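Local coordinates for probable N-glycosylase/DNA lyase (Thermotoga maritima, PDB 3N0U), which is a probable N-glycosylase/DNA lyase, an all-helical protein of the helix-hairpin-helix superfamily, at residues Leu119-Leu131 and Ala143-Ala156. Numbering follows the deposited sequence.
Sequences LVKGDPFQSREFL and ASHFLRNTGVEDLA
L147 fits as a knob into a hole formed by V120, P124, S127 and L131. Its CD1 rests 3.6 Å from P124 O and also meets the backbone N and CB of R128. Beside it, A143 CB packs on R128 CG and L131 CB. L131 CD1 approaches F146 CD2 at 3.6 Å, the two side chains crossing at about a right angle. V120 and T150 meet tip to tip. V120 CG1, anti to the backbone N (chi1 167°), comes 3.0 Å from T150 OG1 and 3.5 Å from T150 CB, tighter than usual van der Waals contact. T150 OG1 donates to L147 O, which also accepts from T150 N and V152 N.

R128 is the polar link. Its chain bends at chi3 (66°), and NH1 donates to S144 OG at 2.9 Å, nearly straight and in the guanidinium plane. NH1 also forms a salt bridge with E188 of helix 181-198, and S144 OG is hydrogen-bonded to W140 O. L155 CD2 lies over one face of this guanidinium and makes a CH-pi contact over one face of the F125 ring, 3.8 Å from its centroid.

Packing is looser towards the exposed D154, whose OD1 is 4.0 Å from P124 CG. D123 OD2 N-caps helix 124-134, accepting from Q126 N and, weakly, F125 N. A Schellman motif with G151 at C-prime ends helix 140-148. The axes of 124-131 and 143-148 run at 130° to each other. Helix 124-134, the sodium site at V132, A135 and I138, and helix 140-148 form the helix-hairpin-helix of this glycosylase superfamily.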
loop_
_atom_site.group_PDB
_atom_site.type_symbol
_atom_site.label_atom_id
_atom_site.label_comp_id
_atom_site.label_asym_id
_atom_site.label_seq_id
_atom_site.Cartn_x
_atom_site.Cartn_y
_atom_site.Cartn_z
ATOM N N LEU A 119 3.654 -12.678 -9.936
ATOM C CA LEU A 119 2.474 -11.929 -9.504
ATOM C C LEU A 119 2.628 -10.460 -9.835
ATOM O O LEU A 119 1.687 -9.810 -10.277
ATOM C CB LEU A 119 2.229 -12.066 -7.994
ATOM C CG LEU A 119 1.505 -13.306 -7.502
ATOM C CD1 LEU A 119 1.651 -13.401 -5.994
ATOM C CD2 LEU A 119 0.046 -13.278 -7.909
ATOM N N VAL A 120 3.809 -9.918 -9.580
ATOM C CA VAL A 120 4.006 -8.488 -9.745
ATOM C C VAL A 120 3.966 -8.088 -11.224
ATOM O O VAL A 120 3.626 -6.953 -11.565
ATOM C CB VAL A 120 5.297 -8.035 -9.041
ATOM C CG1 VAL A 120 5.667 -6.636 -9.460
ATOM C CG2 VAL A 120 5.084 -8.153 -7.535
ATOM N N LYS A 121 4.243 -9.046 -12.101
ATOM C CA LYS A 121 4.257 -8.795 -13.535
ATOM C C LYS A 121 2.917 -9.128 -14.185
ATOM O O LYS A 121 2.691 -8.811 -15.360
ATOM C CB LYS A 121 5.357 -9.632 -14.198
ATOM C CG LYS A 121 6.767 -9.209 -13.826
ATOM C CD LYS A 121 7.149 -7.915 -14.515
ATOM C CE LYS A 121 8.599 -7.548 -14.237
ATOM N NZ LYS A 121 9.045 -6.393 -15.064
ATOM N N GLY A 122 2.050 -9.811 -13.441
ATOM C CA GLY A 122 0.794 -10.278 -13.995
ATOM C C GLY A 122 -0.258 -9.188 -14.070
ATOM O O GLY A 122 0.012 -8.033 -13.753
ATOM N N ASP A 123 -1.465 -9.551 -14.500
ATOM C CA ASP A 123 -2.562 -8.600 -14.519
ATOM C C ASP A 123 -2.793 -8.172 -13.088
ATOM O O ASP A 123 -3.039 -9.017 -12.232
ATOM C CB ASP A 123 -3.823 -9.238 -15.077
ATOM C CG ASP A 123 -4.980 -8.277 -15.113
ATOM O OD1 ASP A 123 -5.207 -7.652 -16.169
ATOM O OD2 ASP A 123 -5.654 -8.130 -14.078
ATOM N N PRO A 124 -2.686 -6.869 -12.811
ATOM C CA PRO A 124 -2.734 -6.455 -11.410
ATOM C C PRO A 124 -4.050 -6.734 -10.727
ATOM O O PRO A 124 -4.035 -6.939 -9.518
ATOM C CB PRO A 124 -2.475 -4.952 -11.471
ATOM C CG PRO A 124 -2.629 -4.560 -12.886
ATOM C CD PRO A 124 -2.351 -5.755 -13.712
ATOM N N PHE A 125 -5.158 -6.777 -11.459
ATOM C CA PHE A 125 -6.437 -7.060 -10.815
ATOM C C PHE A 125 -6.448 -8.521 -10.404
ATOM O O PHE A 125 -6.927 -8.852 -9.330
ATOM C CB PHE A 125 -7.615 -6.688 -11.724
ATOM C CG PHE A 125 -7.717 -5.204 -11.967
ATOM C CD1 PHE A 125 -8.486 -4.404 -11.144
ATOM C CD2 PHE A 125 -6.980 -4.606 -12.979
ATOM C CE1 PHE A 125 -8.548 -3.022 -11.343
ATOM C CE2 PHE A 125 -7.039 -3.231 -13.192
ATOM C CZ PHE A 125 -7.818 -2.439 -12.362
ATOM N N GLN A 126 -5.895 -9.395 -11.242
ATOM C CA GLN A 126 -5.879 -10.811 -10.908
ATOM C C GLN A 126 -4.877 -11.069 -9.777
ATOM O O GLN A 126 -5.141 -11.857 -8.871
ATOM C CB GLN A 126 -5.560 -11.657 -12.133
ATOM C CG GLN A 126 -6.588 -11.521 -13.229
ATOM C CD GLN A 126 -6.301 -12.426 -14.392
ATOM O OE1 GLN A 126 -5.399 -13.256 -14.331
ATOM N NE2 GLN A 126 -7.067 -12.277 -15.463
ATOM N N SER A 127 -3.731 -10.400 -9.825
ATOM C CA SER A 127 -2.736 -10.560 -8.764
ATOM C C SER A 127 -3.278 -10.099 -7.422
ATOM O O SER A 127 -3.039 -10.736 -6.408
ATOM C CB SER A 127 -1.446 -9.818 -9.119
ATOM O OG SER A 127 -0.858 -10.450 -10.243
ATOM N N ARG A 128 -4.046 -9.019 -7.417
ATOM C CA ARG A 128 -4.626 -8.546 -6.168
ATOM C C ARG A 128 -5.606 -9.584 -5.612
ATOM O O ARG A 128 -5.598 -9.855 -4.418
ATOM C CB ARG A 128 -5.330 -7.197 -6.358
ATOM C CG ARG A 128 -6.189 -6.814 -5.155
ATOM C CD ARG A 128 -6.563 -5.353 -5.202
ATOM N NE ARG A 128 -7.440 -5.094 -6.330
ATOM C CZ ARG A 128 -7.766 -3.896 -6.780
ATOM N NH1 ARG A 128 -7.273 -2.814 -6.211
ATOM N NH2 ARG A 128 -8.595 -3.793 -7.804
ATOM N N GLU A 129 -6.429 -10.179 -6.478
ATOM C CA GLU A 129 -7.379 -11.205 -6.050
ATOM C C GLU A 129 -6.623 -12.357 -5.390
ATOM O O GLU A 129 -7.035 -12.885 -4.364
ATOM C CB GLU A 129 -8.186 -11.746 -7.239
ATOM C CG GLU A 129 -9.275 -10.807 -7.727
ATOM C CD GLU A 129 -9.988 -11.322 -8.985
ATOM O OE1 GLU A 129 -9.733 -12.473 -9.403
ATOM O OE2 GLU A 129 -10.797 -10.560 -9.561
ATOM N N PHE A 130 -5.518 -12.749 -6.004
ATOM C CA PHE A 130 -4.707 -13.840 -5.471
ATOM C C PHE A 130 -4.194 -13.548 -4.078
ATOM O O PHE A 130 -4.259 -14.388 -3.201
ATOM C CB PHE A 130 -3.522 -14.140 -6.380
ATOM C CG PHE A 130 -2.597 -15.181 -5.816
ATOM C CD1 PHE A 130 -1.537 -14.815 -5.005
ATOM C CD2 PHE A 130 -2.829 -16.524 -6.049
ATOM C CE1 PHE A 130 -0.699 -15.775 -4.459
ATOM C CE2 PHE A 130 -1.989 -17.495 -5.505
ATOM C CZ PHE A 130 -0.932 -17.120 -4.711
ATOM N N LEU A 131 -3.676 -12.347 -3.881
ATOM C CA LEU A 131 -3.102 -11.983 -2.605
ATOM C C LEU A 131 -4.174 -11.870 -1.541
ATOM O O LEU A 131 -3.958 -12.265 -0.406
ATOM C CB LEU A 131 -2.346 -10.663 -2.736
ATOM C CG LEU A 131 -1.060 -10.742 -3.543
ATOM C CD1 LEU A 131 -0.595 -9.341 -3.885
ATOM C CD2 LEU A 131 0.033 -11.543 -2.804
ATOM N N ALA A 143 -3.193 -5.522 -0.424
ATOM C CA ALA A 143 -2.767 -6.110 -1.691
ATOM C C ALA A 143 -2.555 -5.012 -2.726
ATOM O O ALA A 143 -1.581 -5.044 -3.498
ATOM C CB ALA A 143 -3.803 -7.085 -2.196
ATOM N N SER A 144 -3.457 -4.037 -2.763
ATOM C CA SER A 144 -3.278 -2.883 -3.638
ATOM C C SER A 144 -2.001 -2.134 -3.322
ATOM O O SER A 144 -1.276 -1.722 -4.214
ATOM C CB SER A 144 -4.457 -1.934 -3.496
ATOM O OG SER A 144 -5.674 -2.623 -3.754
ATOM N N HIS A 145 -1.749 -1.970 -2.036
ATOM C CA HIS A 145 -0.574 -1.286 -1.533
ATOM C C HIS A 145 0.715 -1.975 -1.970
ATOM O O HIS A 145 1.630 -1.319 -2.486
ATOM C CB HIS A 145 -0.674 -1.258 -0.012
ATOM C CG HIS A 145 0.318 -0.374 0.660
ATOM N ND1 HIS A 145 0.415 -0.302 2.031
ATOM C CD2 HIS A 145 1.233 0.495 0.168
ATOM C CE1 HIS A 145 1.360 0.562 2.361
ATOM N NE2 HIS A 145 1.872 1.060 1.248
ATOM N N PHE A 146 0.779 -3.292 -1.764
ATOM C CA PHE A 146 1.936 -4.073 -2.184
ATOM C C PHE A 146 2.184 -3.898 -3.689
ATOM O O PHE A 146 3.308 -3.604 -4.124
ATOM C CB PHE A 146 1.737 -5.559 -1.846
ATOM C CG PHE A 146 2.750 -6.482 -2.487
ATOM C CD1 PHE A 146 4.056 -6.498 -2.061
ATOM C CD2 PHE A 146 2.376 -7.307 -3.515
ATOM C CE1 PHE A 146 4.974 -7.328 -2.648
ATOM C CE2 PHE A 146 3.297 -8.134 -4.116
ATOM C CZ PHE A 146 4.597 -8.140 -3.673
ATOM N N LEU A 147 1.152 -4.097 -4.491
ATOM C CA LEU A 147 1.332 -4.014 -5.936
ATOM C C LEU A 147 1.799 -2.618 -6.366
ATOM O O LEU A 147 2.747 -2.467 -7.147
ATOM C CB LEU A 147 0.063 -4.476 -6.664
ATOM C CG LEU A 147 -0.196 -5.990 -6.521
ATOM C CD1 LEU A 147 -1.599 -6.349 -6.958
ATOM C CD2 LEU A 147 0.838 -6.800 -7.309
ATOM N N ARG A 148 1.184 -1.582 -5.818
ATOM C CA ARG A 148 1.597 -0.225 -6.117
ATOM C C ARG A 148 3.074 -0.013 -5.772
ATOM O O ARG A 148 3.810 0.639 -6.527
ATOM C CB ARG A 148 0.716 0.750 -5.327
ATOM C CG ARG A 148 0.772 2.200 -5.788
ATOM C CD ARG A 148 2.040 2.958 -5.348
ATOM N NE ARG A 148 2.271 2.936 -3.910
ATOM C CZ ARG A 148 1.772 3.815 -3.049
ATOM N NH1 ARG A 148 0.970 4.774 -3.456
ATOM N NH2 ARG A 148 2.042 3.698 -1.755
ATOM N N ASN A 149 3.497 -0.555 -4.620
ATOM C CA ASN A 149 4.863 -0.387 -4.156
ATOM C C ASN A 149 5.895 -1.170 -4.999
ATOM O O ASN A 149 7.098 -1.032 -4.795
ATOM C CB ASN A 149 5.005 -0.718 -2.669
ATOM C CG ASN A 149 4.505 0.401 -1.770
ATOM O OD1 ASN A 149 3.787 1.281 -2.199
ATOM N ND2 ASN A 149 4.885 0.357 -0.526
ATOM N N THR A 150 5.423 -1.979 -5.939
ATOM C CA THR A 150 6.304 -2.637 -6.896
ATOM C C THR A 150 6.204 -1.986 -8.284
ATOM O O THR A 150 6.750 -2.498 -9.252
ATOM C CB THR A 150 5.992 -4.147 -7.040
ATOM O OG1 THR A 150 4.775 -4.340 -7.788
ATOM C CG2 THR A 150 5.877 -4.786 -5.694
ATOM N N GLY A 151 5.496 -0.865 -8.363
ATOM C CA GLY A 151 5.412 -0.072 -9.578
ATOM C C GLY A 151 4.068 -0.081 -10.287
ATOM O O GLY A 151 3.907 0.607 -11.302
ATOM N N VAL A 152 3.098 -0.843 -9.781
ATOM C CA VAL A 152 1.779 -0.882 -10.428
ATOM C C VAL A 152 1.037 0.447 -10.255
ATOM O O VAL A 152 0.983 1.006 -9.151
ATOM C CB VAL A 152 0.912 -2.049 -9.889
ATOM C CG1 VAL A 152 -0.523 -1.953 -10.394
ATOM C CG2 VAL A 152 1.533 -3.404 -10.285
ATOM N N GLU A 153 0.477 0.973 -11.337
ATOM C CA GLU A 153 -0.191 2.266 -11.259
ATOM C C GLU A 153 -1.711 2.215 -11.320
ATOM O O GLU A 153 -2.376 3.222 -11.044
ATOM C CB GLU A 153 0.358 3.187 -12.353
ATOM C CG GLU A 153 1.824 3.593 -12.074
ATOM C CD GLU A 153 2.402 4.612 -13.048
ATOM O OE1 GLU A 153 1.814 5.717 -13.194
ATOM O OE2 GLU A 153 3.472 4.317 -13.638
ATOM N N ASP A 154 -2.253 1.039 -11.629
ATOM C CA ASP A 154 -3.665 0.868 -11.950
ATOM C C ASP A 154 -4.611 0.849 -10.747
ATOM O O ASP A 154 -5.831 0.953 -10.930
ATOM C CB ASP A 154 -3.845 -0.464 -12.700
ATOM C CG ASP A 154 -2.828 -0.655 -13.828
ATOM O OD1 ASP A 154 -1.604 -0.783 -13.551
ATOM O OD2 ASP A 154 -3.263 -0.712 -14.993
ATOM N N LEU A 155 -4.062 0.710 -9.537
ATOM C CA LEU A 155 -4.872 0.368 -8.350
ATOM C C LEU A 155 -4.874 1.469 -7.301
ATOM O O LEU A 155 -3.868 2.124 -7.096
ATOM C CB LEU A 155 -4.345 -0.918 -7.701
ATOM C CG LEU A 155 -4.203 -2.135 -8.630
ATOM C CD1 LEU A 155 -3.731 -3.347 -7.800
ATOM C CD2 LEU A 155 -5.523 -2.430 -9.379
ATOM N N ALA A 156 -6.025 1.675 -6.663
ATOM C CA ALA A 156 -6.129 2.560 -5.509
ATOM C C ALA A 156 -5.882 1.827 -4.211
ATOM O O ALA A 156 -6.193 0.631 -4.080
ATOM C CB ALA A 156 -7.505 3.182 -5.452
#